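Glutathione peroxidase (Hypocrea jecorina, PDB 6VPD) probably reduces hydroperoxides to the corresponding alcohols and water at the expense of thioredoxin, as a thioredoxin peroxidase of the glutathione peroxidase family. Local coordinates at residues Lys48-Val52 with Leu159-Asp163; Val34-Ala38 with Val120-Ile124; Leu138-Gly144 with Val166-Trp170. All coordinates share one frame; numbering follows the deposited sequence.

Contact 1 of 3, residues Lys48-Val52 with Leu159-Asp163; sequences KGKVV and LIGRD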
ATOM      1  N   LYS A  48     -19.383  23.394  -0.205  1.00 37.67           N
ATOM      2  CA  LYS A  48     -19.044  23.983   1.087  1.00 37.47           C
ATOM      3  C   LYS A  48     -19.983  23.480   2.185  1.00 42.35           C
ATOM      4  O   LYS A  48     -21.178  23.264   1.959  1.00 41.92           O
ATOM      5  CB  LYS A  48     -19.101  25.509   0.989  1.00 41.58           C
ATOM      6  CG  LYS A  48     -18.649  26.236   2.249  1.00 49.83           C
ATOM      7  CD  LYS A  48     -18.526  27.734   2.031  1.00 48.56           C
ATOM      8  CE  LYS A  48     -17.310  28.082   1.186  1.00 54.31           C
ATOM      9  NZ  LYS A  48     -17.092  29.566   1.053  1.00 67.14           N
ATOM     10  N   GLY A  49     -19.433  23.268   3.379  1.00 37.82           N
ATOM     11  CA  GLY A  49     -20.241  22.812   4.492  1.00 35.95           C
ATOM     12  C   GLY A  49     -20.609  21.345   4.467  1.00 44.80           C
ATOM     13  O   GLY A  49     -21.419  20.912   5.303  1.00 41.93           O
ATOM     14  N   LYS A  50     -20.053  20.567   3.535  1.00 39.37           N
ATOM     15  CA  LYS A  50     -20.279  19.134   3.451  1.00 38.10           C
ATOM     16  C   LYS A  50     -19.000  18.391   3.808  1.00 40.32           C
ATOM     17  O   LYS A  50     -17.911  18.969   3.880  1.00 37.86           O
ATOM     18  CB  LYS A  50     -20.741  18.719   2.050  1.00 40.15           C
ATOM     19  CG  LYS A  50     -21.749  19.651   1.404  1.00 43.89           C
ATOM     20  CD  LYS A  50     -23.119  19.515   2.034  1.00 53.72           C
ATOM     21  CE  LYS A  50     -24.202  20.077   1.123  1.00 55.63           C
ATOM     22  NZ  LYS A  50     -24.274  19.293  -0.127  1.00 45.87           N
ATOM     23  N   VAL A  51     -19.144  17.087   4.030  1.00 40.74           N
ATOM     24  CA  VAL A  51     -18.018  16.208   4.324  1.00 38.91           C
ATOM     25  C   VAL A  51     -17.612  15.553   3.015  1.00 34.72           C
ATOM     26  O   VAL A  51     -18.454  14.965   2.328  1.00 33.78           O
ATOM     27  CB  VAL A  51     -18.392  15.164   5.394  1.00 38.21           C
ATOM     28  CG1 VAL A  51     -17.254  14.183   5.638  1.00 34.63           C
ATOM     29  CG2 VAL A  51     -18.779  15.865   6.690  1.00 33.32           C
ATOM     30  N   VAL A  52     -16.336  15.683   2.654  1.00 34.15           N
ATOM     31  CA  VAL A  52     -15.814  15.265   1.356  1.00 34.81           C
ATOM     32  C   VAL A  52     -14.687  14.255   1.570  1.00 35.20           C
ATOM     33  O   VAL A  52     -13.789  14.471   2.396  1.00 30.11           O
ATOM     34  CB  VAL A  52     -15.300  16.464   0.530  1.00 34.08           C
ATOM     35  CG1 VAL A  52     -14.916  16.002  -0.875  1.00 33.88           C
ATOM     36  CG2 VAL A  52     -16.322  17.589   0.477  1.00 33.21           C
ATOM     37  N   LEU A 159      -9.926  13.039   4.027  1.00 31.37           N
ATOM     38  CA  LEU A 159     -11.253  13.374   4.519  1.00 31.69           C
ATOM     39  C   LEU A 159     -11.314  14.869   4.838  1.00 34.44           C
ATOM     40  O   LEU A 159     -10.518  15.363   5.642  1.00 31.62           O
ATOM     41  CB  LEU A 159     -11.579  12.533   5.747  1.00 30.97           C
ATOM     42  CG  LEU A 159     -12.954  12.744   6.368  1.00 34.00           C
ATOM     43  CD1 LEU A 159     -14.019  12.442   5.331  1.00 35.76           C
ATOM     44  CD2 LEU A 159     -13.111  11.875   7.627  1.00 33.05           C
ATOM     45  N   ILE A 160     -12.262  15.578   4.208  1.00 32.05           N
ATOM     46  CA  ILE A 160     -12.469  17.008   4.406  1.00 34.16           C
ATOM     47  C   ILE A 160     -13.667  17.210   5.326  1.00 36.89           C
ATOM     48  O   ILE A 160     -14.788  16.801   4.993  1.00 36.86           O
ATOM     49  CB  ILE A 160     -12.706  17.754   3.079  1.00 33.34           C
ATOM     50  CG1 ILE A 160     -11.678  17.402   1.978  1.00 28.05           C
ATOM     51  CG2 ILE A 160     -12.730  19.243   3.362  1.00 30.65           C
ATOM     52  CD1 ILE A 160     -10.246  17.575   2.347  1.00 26.78           C
ATOM     53  N   GLY A 161     -13.451  17.886   6.462  1.00 36.02           N
ATOM     54  CA  GLY A 161     -14.550  18.238   7.338  1.00 35.14           C
ATOM     55  C   GLY A 161     -15.377  19.385   6.779  1.00 34.50           C
ATOM     56  O   GLY A 161     -14.998  20.055   5.819  1.00 35.40           O
ATOM     57  N   ARG A 162     -16.541  19.610   7.399  1.00 37.93           N
ATOM     58  CA  ARG A 162     -17.480  20.607   6.882  1.00 41.88           C
ATOM     59  C   ARG A 162     -16.845  21.992   6.792  1.00 39.15           C
ATOM     60  O   ARG A 162     -17.249  22.804   5.951  1.00 37.87           O
ATOM     61  CB  ARG A 162     -18.735  20.670   7.756  1.00 37.80           C
ATOM     62  CG  ARG A 162     -19.569  19.400   7.799  1.00 37.81           C
ATOM     63  CD  ARG A 162     -20.921  19.749   8.416  1.00 34.72           C
ATOM     64  NE  ARG A 162     -21.794  18.602   8.640  1.00 41.91           N
ATOM     65  CZ  ARG A 162     -22.839  18.283   7.866  1.00 47.60           C
ATOM     66  NH1 ARG A 162     -23.137  19.016   6.794  1.00 46.44           N
ATOM     67  NH2 ARG A 162     -23.599  17.231   8.163  1.00 41.65           N
ATOM     68  N   ASP A 163     -15.841  22.267   7.630  1.00 35.30           N
ATOM     69  CA  ASP A 163     -15.105  23.526   7.617  1.00 38.42           C
ATOM     70  C   ASP A 163     -13.994  23.577   6.576  1.00 39.96           C
ATOM     71  O   ASP A 163     -13.355  24.630   6.441  1.00 39.22           O
ATOM     72  CB  ASP A 163     -14.490  23.790   8.991  1.00 38.56           C
ATOM     73  CG  ASP A 163     -13.544  22.680   9.426  1.00 47.30           C
ATOM     74  OD1 ASP A 163     -13.675  21.528   8.918  1.00 46.37           O
ATOM     75  OD2 ASP A 163     -12.673  22.956  10.283  1.00 52.92           O
TER

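Contact 2 of 3, residues Val34-Ala38 with Val120-Ile124; sequences VPDGA and VMGKI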
ATOM      1  N   VAL A  34     -11.194  22.443  -9.671  1.00 40.94           N
ATOM      2  CA  VAL A  34     -10.637  21.227 -10.265  1.00 40.66           C
ATOM      3  C   VAL A  34     -11.385  20.933 -11.555  1.00 47.40           C
ATOM      4  O   VAL A  34     -12.545  21.342 -11.726  1.00 49.55           O
ATOM      5  CB  VAL A  34     -10.749  20.022  -9.307  1.00 40.65           C
ATOM      6  CG1 VAL A  34      -9.888  20.202  -8.061  1.00 37.98           C
ATOM      7  CG2 VAL A  34     -12.201  19.828  -8.916  1.00 38.83           C
ATOM      8  N   PRO A  35     -10.762  20.203 -12.481  1.00 47.46           N
ATOM      9  CA  PRO A  35     -11.476  19.807 -13.700  1.00 52.17           C
ATOM     10  C   PRO A  35     -12.287  18.543 -13.482  1.00 50.39           C
ATOM     11  O   PRO A  35     -11.827  17.591 -12.847  1.00 48.67           O
ATOM     12  CB  PRO A  35     -10.345  19.553 -14.699  1.00 54.52           C
ATOM     13  CG  PRO A  35      -9.263  18.986 -13.823  1.00 52.36           C
ATOM     14  CD  PRO A  35      -9.363  19.735 -12.497  1.00 46.26           C
ATOM     15  N   ASP A  36     -13.505  18.530 -14.020  1.00 54.99           N
ATOM     16  CA  ASP A  36     -14.231  17.270 -14.063  1.00 59.35           C
ATOM     17  C   ASP A  36     -13.798  16.481 -15.295  1.00 56.84           C
ATOM     18  O   ASP A  36     -12.953  16.920 -16.076  1.00 57.52           O
ATOM     19  CB  ASP A  36     -15.743  17.496 -14.037  1.00 63.58           C
ATOM     20  CG  ASP A  36     -16.217  18.455 -15.116  1.00 70.10           C
ATOM     21  OD1 ASP A  36     -15.538  18.577 -16.159  1.00 70.03           O
ATOM     22  OD2 ASP A  36     -17.280  19.085 -14.918  1.00 71.64           O
ATOM     23  N   GLY A  37     -14.396  15.301 -15.475  1.00 62.96           N
ATOM     24  CA  GLY A  37     -14.006  14.440 -16.583  1.00 64.74           C
ATOM     25  C   GLY A  37     -14.005  15.157 -17.920  1.00 71.14           C
ATOM     26  O   GLY A  37     -13.044  15.068 -18.690  1.00 71.56           O
ATOM     27  N   ALA A  38     -15.075  15.914 -18.199  1.00 71.38           N
ATOM     28  CA  ALA A  38     -15.247  16.655 -19.454  1.00 76.34           C
ATOM     29  C   ALA A  38     -14.239  17.809 -19.630  1.00 75.02           C
ATOM     30  O   ALA A  38     -14.440  18.631 -20.540  1.00 72.27           O
ATOM     31  CB  ALA A  38     -16.679  17.191 -19.544  1.00 71.29           C
ATOM     32  N   VAL A 120     -16.573  11.299 -10.504  1.00 46.94           N
ATOM     33  CA  VAL A 120     -15.185  11.043 -10.871  1.00 49.65           C
ATOM     34  C   VAL A 120     -14.712  12.191 -11.757  1.00 50.17           C
ATOM     35  O   VAL A 120     -15.400  12.576 -12.710  1.00 49.49           O
ATOM     36  CB  VAL A 120     -15.030   9.681 -11.569  1.00 44.93           C
ATOM     37  CG1 VAL A 120     -13.741   9.628 -12.343  1.00 42.85           C
ATOM     38  CG2 VAL A 120     -15.085   8.561 -10.529  1.00 46.65           C
ATOM     39  N   MET A 121     -13.543  12.738 -11.441  1.00 46.09           N
ATOM     40  CA  MET A 121     -13.132  14.035 -11.952  1.00 48.39           C
ATOM     41  C   MET A 121     -12.123  13.887 -13.090  1.00 49.90           C
ATOM     42  O   MET A 121     -11.731  12.783 -13.488  1.00 50.03           O
ATOM     43  CB  MET A 121     -12.569  14.886 -10.806  1.00 44.28           C
ATOM     44  CG  MET A 121     -13.606  15.213  -9.735  1.00 43.62           C
ATOM     45  SD  MET A 121     -14.817  16.404 -10.354  1.00 57.66           S
ATOM     46  CE  MET A 121     -16.104  16.344  -9.116  1.00 49.69           C
ATOM     47  N   GLY A 122     -11.711  15.028 -13.631  1.00 48.08           N
ATOM     48  CA  GLY A 122     -10.671  15.022 -14.636  1.00 52.57           C
ATOM     49  C   GLY A 122      -9.400  14.385 -14.119  1.00 48.19           C
ATOM     50  O   GLY A 122      -9.178  14.269 -12.914  1.00 48.08           O
ATOM     51  N   LYS A 123      -8.566  13.939 -15.056  1.00 49.48           N
ATOM     52  CA  LYS A 123      -7.311  13.299 -14.683  1.00 48.29           C
ATOM     53  C   LYS A 123      -6.327  14.355 -14.201  1.00 50.12           C
ATOM     54  O   LYS A 123      -6.242  15.447 -14.769  1.00 46.73           O
ATOM     55  CB  LYS A 123      -6.721  12.519 -15.860  1.00 44.73           C
ATOM     56  CG  LYS A 123      -5.341  11.916 -15.588  1.00 52.49           C
ATOM     57  CD  LYS A 123      -4.303  12.441 -16.607  1.00 63.98           C
ATOM     58  CE  LYS A 123      -2.876  12.566 -16.005  1.00 62.04           C
ATOM     59  NZ  LYS A 123      -1.795  12.692 -17.039  1.00 67.08           N
ATOM     60  N   ILE A 124      -5.594  14.039 -13.129  1.00 49.99           N
ATOM     61  CA  ILE A 124      -4.618  14.965 -12.562  1.00 43.76           C
ATOM     62  C   ILE A 124      -3.353  14.217 -12.146  1.00 46.16           C
ATOM     63  O   ILE A 124      -3.299  12.981 -12.094  1.00 47.63           O
ATOM     64  CB  ILE A 124      -5.167  15.739 -11.347  1.00 43.12           C
ATOM     65  CG1 ILE A 124      -5.653  14.774 -10.281  1.00 37.31           C
ATOM     66  CG2 ILE A 124      -6.261  16.740 -11.744  1.00 46.36           C
ATOM     67  CD1 ILE A 124      -5.796  15.461  -8.989  1.00 41.80           C
TER

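Contact 3 of 3, residues Leu138-Gly144 with Val166-Trp170; sequences LKKEKPG and VIGRW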
ATOM      1  N   LEU A 138      -3.397  19.413  -0.065  1.00 30.09           N
ATOM      2  CA  LEU A 138      -3.762  18.238   0.731  1.00 32.98           C
ATOM      3  C   LEU A 138      -2.541  17.576   1.367  1.00 32.45           C
ATOM      4  O   LEU A 138      -2.595  17.130   2.515  1.00 28.47           O
ATOM      5  CB  LEU A 138      -4.505  17.209  -0.130  1.00 30.49           C
ATOM      6  CG  LEU A 138      -5.959  17.498  -0.524  1.00 34.08           C
ATOM      7  CD1 LEU A 138      -6.514  16.374  -1.367  1.00 28.86           C
ATOM      8  CD2 LEU A 138      -6.849  17.748   0.672  1.00 28.61           C
ATOM      9  N   LYS A 139      -1.426  17.513   0.637  1.00 35.30           N
ATOM     10  CA  LYS A 139      -0.261  16.771   1.113  1.00 34.47           C
ATOM     11  C   LYS A 139       0.457  17.506   2.246  1.00 37.88           C
ATOM     12  O   LYS A 139       0.802  16.887   3.259  1.00 36.81           O
ATOM     13  CB  LYS A 139       0.669  16.483  -0.072  1.00 33.23           C
ATOM     14  CG  LYS A 139       0.225  15.256  -0.913  1.00 33.02           C
ATOM     15  CD  LYS A 139       0.502  15.410  -2.404  1.00 33.33           C
ATOM     16  CE  LYS A 139       1.963  15.407  -2.738  1.00 36.44           C
ATOM     17  NZ  LYS A 139       2.192  16.048  -4.052  1.00 37.79           N
ATOM     18  N   LYS A 140       0.679  18.824   2.097  1.00 35.19           N
ATOM     19  CA  LYS A 140       1.212  19.644   3.185  1.00 35.58           C
ATOM     20  C   LYS A 140       0.297  19.627   4.396  1.00 37.14           C
ATOM     21  O   LYS A 140       0.766  19.529   5.535  1.00 38.44           O
ATOM     22  CB  LYS A 140       1.392  21.099   2.731  1.00 43.53           C
ATOM     23  CG  LYS A 140       2.489  21.330   1.703  1.00 49.74           C
ATOM     24  CD  LYS A 140       3.861  21.118   2.310  1.00 56.95           C
ATOM     25  CE  LYS A 140       4.955  21.260   1.274  1.00 59.04           C
ATOM     26  NZ  LYS A 140       6.270  20.818   1.807  1.00 64.22           N
ATOM     27  N   GLU A 141      -1.015  19.757   4.174  1.00 40.22           N
ATOM     28  CA  GLU A 141      -1.956  19.887   5.288  1.00 38.08           C
ATOM     29  C   GLU A 141      -2.054  18.618   6.121  1.00 37.12           C
ATOM     30  O   GLU A 141      -2.374  18.683   7.312  1.00 40.08           O
ATOM     31  CB  GLU A 141      -3.331  20.275   4.767  1.00 29.85           C
ATOM     32  CG  GLU A 141      -3.382  21.734   4.354  1.00 38.41           C
ATOM     33  CD  GLU A 141      -3.044  22.682   5.511  1.00 45.15           C
ATOM     34  OE1 GLU A 141      -2.139  23.535   5.353  1.00 54.49           O
ATOM     35  OE2 GLU A 141      -3.682  22.562   6.589  1.00 45.77           O
ATOM     36  N   LYS A 142      -1.804  17.457   5.527  1.00 35.15           N
ATOM     37  CA  LYS A 142      -1.882  16.195   6.253  1.00 35.21           C
ATOM     38  C   LYS A 142      -0.817  15.270   5.682  1.00 35.26           C
ATOM     39  O   LYS A 142      -1.072  14.497   4.750  1.00 30.80           O
ATOM     40  CB  LYS A 142      -3.273  15.580   6.157  1.00 31.57           C
ATOM     41  CG  LYS A 142      -3.525  14.497   7.197  1.00 34.96           C
ATOM     42  CD  LYS A 142      -4.019  15.044   8.509  1.00 31.31           C
ATOM     43  CE  LYS A 142      -4.081  13.925   9.528  1.00 36.97           C
ATOM     44  NZ  LYS A 142      -4.116  14.426  10.946  1.00 47.98           N
ATOM     45  N   PRO A 143       0.409  15.365   6.194  1.00 34.02           N
ATOM     46  CA  PRO A 143       1.474  14.484   5.721  1.00 32.70           C
ATOM     47  C   PRO A 143       1.172  13.026   6.001  1.00 34.85           C
ATOM     48  O   PRO A 143       0.524  12.676   6.990  1.00 35.30           O
ATOM     49  CB  PRO A 143       2.681  14.964   6.511  1.00 30.78           C
ATOM     50  CG  PRO A 143       2.369  16.408   6.718  1.00 29.94           C
ATOM     51  CD  PRO A 143       0.942  16.449   7.027  1.00 29.19           C
ATOM     52  N   GLY A 144       1.651  12.172   5.103  1.00 37.67           N
ATOM     53  CA  GLY A 144       1.544  10.746   5.286  1.00 36.00           C
ATOM     54  C   GLY A 144       2.427  10.228   6.396  1.00 38.51           C
ATOM     55  O   GLY A 144       2.883  10.972   7.271  1.00 37.47           O
ATOM     56  N   VAL A 166      -8.369  19.410   6.314  1.00 40.35           N
ATOM     57  CA  VAL A 166      -8.123  17.979   6.183  1.00 33.53           C
ATOM     58  C   VAL A 166      -8.130  17.355   7.567  1.00 31.80           C
ATOM     59  O   VAL A 166      -7.315  17.712   8.422  1.00 36.98           O
ATOM     60  CB  VAL A 166      -6.803  17.710   5.454  1.00 32.82           C
ATOM     61  CG1 VAL A 166      -6.588  16.207   5.283  1.00 30.05           C
ATOM     62  CG2 VAL A 166      -6.825  18.411   4.118  1.00 30.12           C
ATOM     63  N   ILE A 167      -9.056  16.428   7.800  1.00 34.64           N
ATOM     64  CA  ILE A 167      -9.159  15.771   9.097  1.00 36.63           C
ATOM     65  C   ILE A 167      -8.624  14.352   9.085  1.00 32.59           C
ATOM     66  O   ILE A 167      -8.548  13.740  10.146  1.00 38.84           O
ATOM     67  CB  ILE A 167     -10.605  15.793   9.634  1.00 36.65           C
ATOM     68  CG1 ILE A 167     -11.530  14.953   8.772  1.00 35.93           C
ATOM     69  CG2 ILE A 167     -11.156  17.226   9.706  1.00 34.03           C
ATOM     70  CD1 ILE A 167     -13.005  15.286   9.012  1.00 34.14           C
ATOM     71  N   GLY A 168      -8.237  13.810   7.936  1.00 37.74           N
ATOM     72  CA  GLY A 168      -7.783  12.429   7.912  1.00 34.91           C
ATOM     73  C   GLY A 168      -7.083  12.036   6.625  1.00 36.20           C
ATOM     74  O   GLY A 168      -7.475  12.479   5.547  1.00 39.15           O
ATOM     75  N   ARG A 169      -6.037  11.222   6.712  1.00 34.06           N
ATOM     76  CA  ARG A 169      -5.419  10.636   5.534  1.00 29.43           C
ATOM     77  C   ARG A 169      -5.174   9.158   5.790  1.00 32.95           C
ATOM     78  O   ARG A 169      -4.652   8.797   6.848  1.00 39.74           O
ATOM     79  CB  ARG A 169      -4.114  11.340   5.206  1.00 29.37           C
ATOM     80  CG  ARG A 169      -3.334  10.716   4.067  1.00 30.00           C
ATOM     81  CD  ARG A 169      -2.125  11.570   3.752  1.00 31.09           C
ATOM     82  NE  ARG A 169      -1.315  11.007   2.696  1.00 33.59           N
ATOM     83  CZ  ARG A 169      -0.326  11.665   2.095  1.00 40.20           C
ATOM     84  NH1 ARG A 169      -0.028  12.922   2.449  1.00 27.29           N
ATOM     85  NH2 ARG A 169       0.367  11.049   1.135  1.00 40.62           N
ATOM     86  N   TRP A 170      -5.549   8.303   4.840  1.00 35.42           N
ATOM     87  CA  TRP A 170      -5.400   6.861   5.002  1.00 36.26           C
ATOM     88  C   TRP A 170      -4.697   6.271   3.798  1.00 35.53           C
ATOM     89  O   TRP A 170      -4.942   6.681   2.664  1.00 40.64           O
ATOM     90  CB  TRP A 170      -6.746   6.162   5.192  1.00 36.66           C
ATOM     91  CG  TRP A 170      -7.387   6.483   6.493  1.00 39.81           C
ATOM     92  CD1 TRP A 170      -7.312   5.761   7.648  1.00 36.01           C
ATOM     93  CD2 TRP A 170      -8.205   7.625   6.783  1.00 40.08           C
ATOM     94  NE1 TRP A 170      -8.033   6.385   8.637  1.00 42.47           N
ATOM     95  CE2 TRP A 170      -8.583   7.535   8.132  1.00 39.01           C
ATOM     96  CE3 TRP A 170      -8.647   8.714   6.031  1.00 37.94           C
ATOM     97  CZ2 TRP A 170      -9.394   8.486   8.740  1.00 45.32           C
ATOM     98  CZ3 TRP A 170      -9.442   9.662   6.642  1.00 39.26           C
ATOM     99  CH2 TRP A 170      -9.806   9.544   7.980  1.00 44.72           C
TER

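Contact 1 of 3, residues Lys48-Val52 with Leu159-Asp163
Val52 and Ile160 form an antiparallel hydrogen-bonded pair. Val52 N donates a hydrogen bond to Ile160 O (3.0 Å), and Ile160 N donates one back to Val52 O, nearly straight at 173°. Beyond the pair, CA-H...O contacts carry the chains on: Val51 CA lies 3.4 Å from Ile160 O, and Arg162 CA the same distance from Lys50 O. These strand ends belong to the central mixed sheet of the thioredoxin fold, where strand 51-58 runs between 85-92 and 157-160. Apolar groups meet on both faces. Val51 CG1 touches Leu159 CD1 at 3.7 Å beneath helix 176-188, whereas Val52 CB and Ile160 CB, 3.9 Å apart, meet on the face reached by Phe29. The one side-chain hydrogen bond across the contact is that of Arg162: CG lies anti to the carbonyl carbon (chi1 -63°), the chain then extends past Val51 CG2, and Arg162 NH1 ends 3.0 Å from Gly49 O, which lies in the guanidinium plane. Arg162 NH2 serves Ile187 O and forms a salt bridge with Asp84. A leucine in its place would probably leave Gly49 O and Ile187 O without this donor and the Asp84 carboxylate without its charged mate.

Contact 2 of 3, residues Val34-Ala38 with Val120-Ile124
The end of the N-terminal hairpin strand 33-35 meets the loop that leads from strand 85-92 of the central sheet to helix 133-141, and Pro35 and Gly122 join the two through their backbones. Gly122 N donates to Pro35 O at 2.7 Å, with an angle of 146° at the hydrogen. The donor stands above the carbonyl plane, 39° out of it. The chains come very near each other here: the CA atoms of Asp36 and Met121 are 4.0 Å apart, those of Gly37 and Gly122 3.9 Å. Gly122 faces the other chain with no side chain, and a CB on it would probably come too near Pro35 O and Asp36 O.

On one flank lies Met121. Met121 CB rests 3.5 Å from Pro35 O, and the bend at chi2 (-71°) carries Met121 SD alongside Asp36, 3.9 Å from Asp36 CA and 4.0 Å from Asp36 CB. The same side chain packs on Leu88 and Phe90 of strand 85-92, while its backbone bonds to Gly89. The carboxylate of Asp36 belongs to the hairpin: OD1 accepts from Asn40 N, across the turn before strand 41-43. Further along, Pro35 CG meets Ile124 CG2 loosely at 4.3 Å. Val34 and Ile124 both touch Phe90 and His132.

The contact thus has little polar chemistry across it: one backbone hydrogen bond, bordered by a thioether and aliphatic carbons. With no side-chain hydrogen bond or salt bridge between the segments, the fit probably relies on close backbones and on the lack of a side chain at Gly122.

Contact 3 of 3, residues Leu138-Gly144 with Val166-Trp170
Val166 packs against the end of helix 133-141 and the residue just past it. Val166 CG2 touches Leu138 CD2 at 3.5 Å, the two side chains crossing at about a right angle, and also lies near Glu141 CB. Val166 CG1 sits 3.5 Å from Lys142 CB, beyond the helix end. Lys142 CG, swung opposite its backbone N (chi1 -164°), comes alongside the strand, 3.8 Å from Arg169 CB; the aliphatic parts of Lys142 and Arg169 lie alongside, pointing opposite ways.

The hydrogen bonding centres on Arg169. Its chain is stretched out from CG to NE, which takes the guanidinium across to the residues just after the helix. Arg169 NH1 donates to Lys142 O at 3.0 Å, with 163° at the hydrogen and the acceptor in the guanidinium plane. Gly144 CA lies over the rim of one face of the Arg169 guanidinium, 3.7 Å above its plane. NE forms a salt bridge with Glu156, and NH2 donates to Glu149 O, so three directions fix the rotation of the group. Here a helix C-terminus packs against the thioredoxin-fold sheet's edge strand within this chain, 166-170, on either side of the classic beta bulge of Ile167 and Gly168 against Leu159.

How the contacts relate
From the N terminus, the chain passes the hairpin strand 33-35 and then the start of strand 51-58, so contact 2 opens first and contact 1 second. Contact 2 closes at 120-124, bringing the loop after strand 85-92 back to the hairpin. Contact 1 closes only at 159-163, joining the start of strand 51-58 to the end of strand 157-160, so the two cross. Contact 3, opened before that, joins the end of helix 133-141 to the edge strand 166-170; it crosses contact 1 and follows contact 2 in series. Contacts 1 and 3 meet through backbone hydrogen bonds of Leu159 with Ile167 and Gly168 in neighbouring strands. Contact 2 stands apart, its centre about 19 Å from that of contact 1.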